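Local coordinates for protein 432aa long hypothetical deoxyribodipyrimidine photolyase (Sulfolobus tokodaii, PDB 2E0I) that probably repairs cyclobutane pyrimidine dimers in DNA by light-driven electron transfer from FAD, with a second FAD as the likely light-harvesting cofactor, at residues F33-P37 with R38-N42. Residues are numbered along the deposited sequence; the frame is centred on the assembly and turned at random.
Sequences FIADP and RQLIN. With FAD (flavin-adenine dinucleotide), chain F.
In this local N-cap contact, Asp-36 caps Arg-38 where strand 28-35 turns into the short helix 37-40, beside an FAD in the N-terminal photolyase domain. Asp-36 CG, anti to the backbone N (chi1 -169°), stands beside the carbonyl carbon, from where Asp-36 OD2 accepts from Arg-38 N at 2.7 Å on its anti side. Arginine suits its position because the guanidinium, bent back at chi3, grips the same carboxylate side-on: Arg-38 NH2 meets Asp-36 OD1 at 2.6 Å and Arg-38 NE meets Asp-36 OD2 at 3.1 Å, both on syn lone pairs, the planes 18° apart. With the carboxylate gone, as in an alanine here, Arg-38 N would probably lose its cap and the guanidinium its side-on mate. Proline costs nothing at Pro-37, since the first residue after an N-cap needs no N-H for the helix's hydrogen bonding. The flavin is read by backbone: FAD N3 donates to Ile-34 O (2.8 Å) and Asp-36 N to FAD O4 (3.1 Å). Long and amide-tipped, Gln-39 reaches the pyrophosphate, NE2 donating to FAD O2A, while apolar Leu-40 sets CD1 against Ala-35 CB (3.8 Å). Phe-102 of helix 101-115 packs on Asp-36, Arg-38 and Gln-39, Glu-80 gives Arg-38 a second salt bridge, and strand 73-76 pairs with strand 28-35.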
loop_
_atom_site.group_PDB
_atom_site.type_symbol
_atom_site.label_atom_id
_atom_site.label_comp_id
_atom_site.label_asym_id
_atom_site.label_seq_id
_atom_site.Cartn_x
_atom_site.Cartn_y
_atom_site.Cartn_z
ATOM N N PHE A 33 -9.409 18.850 0.095
ATOM C CA PHE A 33 -9.051 17.576 0.715
ATOM C C PHE A 33 -9.965 17.437 1.929
ATOM O O PHE A 33 -10.066 18.353 2.747
ATOM C CB PHE A 33 -7.607 17.491 1.182
ATOM C CG PHE A 33 -7.306 16.205 1.892
ATOM C CD1 PHE A 33 -7.377 16.126 3.287
ATOM C CD2 PHE A 33 -7.027 15.044 1.168
ATOM C CE1 PHE A 33 -7.175 14.901 3.964
ATOM C CE2 PHE A 33 -6.823 13.812 1.827
ATOM C CZ PHE A 33 -6.898 13.742 3.230
ATOM N N ILE A 34 -10.642 16.299 2.032
ATOM C CA ILE A 34 -11.559 16.067 3.124
ATOM C C ILE A 34 -11.019 15.048 4.108
ATOM O O ILE A 34 -10.779 13.892 3.746
ATOM C CB ILE A 34 -12.910 15.558 2.589
ATOM C CG1 ILE A 34 -13.526 16.606 1.659
ATOM C CG2 ILE A 34 -13.841 15.226 3.750
ATOM C CD1 ILE A 34 -14.776 16.145 0.970
ATOM N N ALA A 35 -10.823 15.486 5.351
ATOM C CA ALA A 35 -10.337 14.608 6.417
ATOM C C ALA A 35 -11.565 13.830 6.895
ATOM O O ALA A 35 -12.455 14.395 7.532
ATOM C CB ALA A 35 -9.751 15.431 7.549
ATOM N N ASP A 36 -11.606 12.538 6.568
ATOM C CA ASP A 36 -12.736 11.681 6.903
ATOM C C ASP A 36 -12.523 10.880 8.185
ATOM O O ASP A 36 -11.608 10.055 8.280
ATOM C CB ASP A 36 -13.022 10.745 5.721
ATOM C CG ASP A 36 -14.339 9.987 5.864
ATOM O OD1 ASP A 36 -15.017 9.765 4.825
ATOM O OD2 ASP A 36 -14.700 9.602 7.004
ATOM N N PRO A 37 -13.378 11.117 9.193
ATOM C CA PRO A 37 -13.289 10.421 10.478
ATOM C C PRO A 37 -13.355 8.890 10.380
ATOM O O PRO A 37 -12.897 8.199 11.281
ATOM C CB PRO A 37 -14.455 11.028 11.275
ATOM C CG PRO A 37 -15.436 11.361 10.222
ATOM C CD PRO A 37 -14.564 11.991 9.173
ATOM N N ARG A 38 -13.933 8.372 9.297
ATOM C CA ARG A 38 -14.044 6.920 9.104
ATOM C C ARG A 38 -12.688 6.339 8.764
ATOM O O ARG A 38 -12.475 5.138 8.904
ATOM C CB ARG A 38 -15.024 6.586 7.971
ATOM C CG ARG A 38 -16.446 7.003 8.279
ATOM C CD ARG A 38 -17.361 6.853 7.094
ATOM N NE ARG A 38 -16.996 7.768 6.026
ATOM C CZ ARG A 38 -17.672 7.890 4.894
ATOM N NH1 ARG A 38 -18.753 7.160 4.686
ATOM N NH2 ARG A 38 -17.254 8.734 3.962
ATOM N N GLN A 39 -11.780 7.206 8.321
ATOM C CA GLN A 39 -10.436 6.806 7.948
ATOM C C GLN A 39 -9.400 7.256 8.974
ATOM O O GLN A 39 -8.419 6.559 9.215
ATOM C CB GLN A 39 -10.088 7.387 6.571
ATOM C CG GLN A 39 -10.966 6.852 5.443
ATOM C CD GLN A 39 -10.693 7.516 4.101
ATOM O OE1 GLN A 39 -11.020 8.692 3.898
ATOM N NE2 GLN A 39 -10.087 6.762 3.175
ATOM N N LEU A 40 -9.615 8.410 9.594
ATOM C CA LEU A 40 -8.645 8.922 10.552
ATOM C C LEU A 40 -8.893 8.664 12.037
ATOM O O LEU A 40 -7.952 8.729 12.840
ATOM C CB LEU A 40 -8.470 10.417 10.327
ATOM C CG LEU A 40 -7.930 10.809 8.947
ATOM C CD1 LEU A 40 -8.022 12.315 8.778
ATOM C CD2 LEU A 40 -6.478 10.335 8.784
ATOM N N ILE A 41 -10.143 8.375 12.396
ATOM C CA ILE A 41 -10.523 8.115 13.783
ATOM C C ILE A 41 -11.184 6.742 13.971
ATOM O O ILE A 41 -12.234 6.432 13.386
ATOM C CB ILE A 41 -11.486 9.216 14.282
ATOM C CG1 ILE A 41 -10.783 10.578 14.212
ATOM C CG2 ILE A 41 -11.975 8.897 15.686
ATOM C CD1 ILE A 41 -11.686 11.764 14.455
ATOM N N ASN A 42 -10.575 5.915 14.806
ATOM C CA ASN A 42 -11.114 4.567 15.052
ATOM C C ASN A 42 -11.213 3.747 13.761
ATOM O O ASN A 42 -12.280 3.262 13.371
ATOM C CB ASN A 42 -12.491 4.643 15.735
ATOM C CG ASN A 42 -12.415 5.239 17.128
ATOM O OD1 ASN A 42 -11.562 4.852 17.949
ATOM N ND2 ASN A 42 -13.306 6.182 17.407
HETATM P PA FAD F . -8.767 3.329 3.681
HETATM O O1A FAD F . -7.893 2.141 3.554
HETATM O O2A FAD F . -8.531 4.458 4.607
HETATM O O5B FAD F . -9.936 2.603 4.518
HETATM C C5B FAD F . -11.210 3.235 4.684
HETATM C C4B FAD F . -12.208 2.319 5.398
HETATM O O4B FAD F . -11.979 0.969 4.949
HETATM C C3B FAD F . -11.976 2.300 6.909
HETATM O O3B FAD F . -13.178 1.898 7.574
HETATM C C2B FAD F . -10.911 1.210 7.027
HETATM O O2B FAD F . -10.934 0.667 8.349
HETATM C C1B FAD F . -11.499 0.185 6.056
HETATM N N9A FAD F . -10.487 -0.809 5.624
HETATM C C8A FAD F . -9.286 -0.533 5.118
HETATM N N7A FAD F . -8.657 -1.660 4.794
HETATM C C5A FAD F . -9.465 -2.670 5.095
HETATM C C6A FAD F . -9.380 -4.051 4.964
HETATM N N6A FAD F . -8.276 -4.615 4.484
HETATM N N1A FAD F . -10.415 -4.810 5.355
HETATM C C2A FAD F . -11.504 -4.264 5.868
HETATM N N3A FAD F . -11.616 -2.954 6.008
HETATM C C4A FAD F . -10.627 -2.132 5.631
HETATM N N1 FAD F . -8.253 10.002 1.932
HETATM C C2 FAD F . -9.112 11.087 2.151
HETATM O O2 FAD F . -9.687 11.618 1.202
HETATM N N3 FAD F . -9.348 11.529 3.458
HETATM C C4 FAD F . -8.737 10.882 4.541
HETATM O O4 FAD F . -8.943 11.279 5.688
HETATM C C4X FAD F . -7.899 9.793 4.321
HETATM N N5 FAD F . -7.340 9.100 5.404
HETATM C C5X FAD F . -6.515 7.990 5.183
HETATM C C6 FAD F . -6.039 7.257 6.266
HETATM C C7 FAD F . -5.297 6.097 6.060
HETATM C C7M FAD F . -4.790 5.306 7.268
HETATM C C8 FAD F . -5.028 5.675 4.761
HETATM C C8M FAD F . -4.216 4.405 4.498
HETATM C C9 FAD F . -5.498 6.415 3.678
HETATM C C9A FAD F . -6.242 7.574 3.883
HETATM N N10 FAD F . -6.768 8.295 2.798
HETATM C C10 FAD F . -7.653 9.358 3.021
HETATM C "C1'" FAD F . -6.464 7.893 1.405
HETATM C "C2'" FAD F . -7.356 6.757 0.904
HETATM O "O2'" FAD F . -6.538 5.686 0.422
HETATM C "C3'" FAD F . -8.291 7.255 -0.202
HETATM O "O3'" FAD F . -9.180 8.241 0.333
HETATM C "C4'" FAD F . -9.105 6.099 -0.789
HETATM O "O4'" FAD F . -9.797 6.560 -1.953
HETATM C "C5'" FAD F . -10.114 5.568 0.232
HETATM O "O5'" FAD F . -10.324 4.162 0.079
HETATM P P FAD F . -9.444 3.122 0.939
HETATM O O1P FAD F . -10.050 1.784 0.749
HETATM O O2P FAD F . -8.009 3.299 0.624
HETATM O O3P FAD F . -9.756 3.611 2.440
#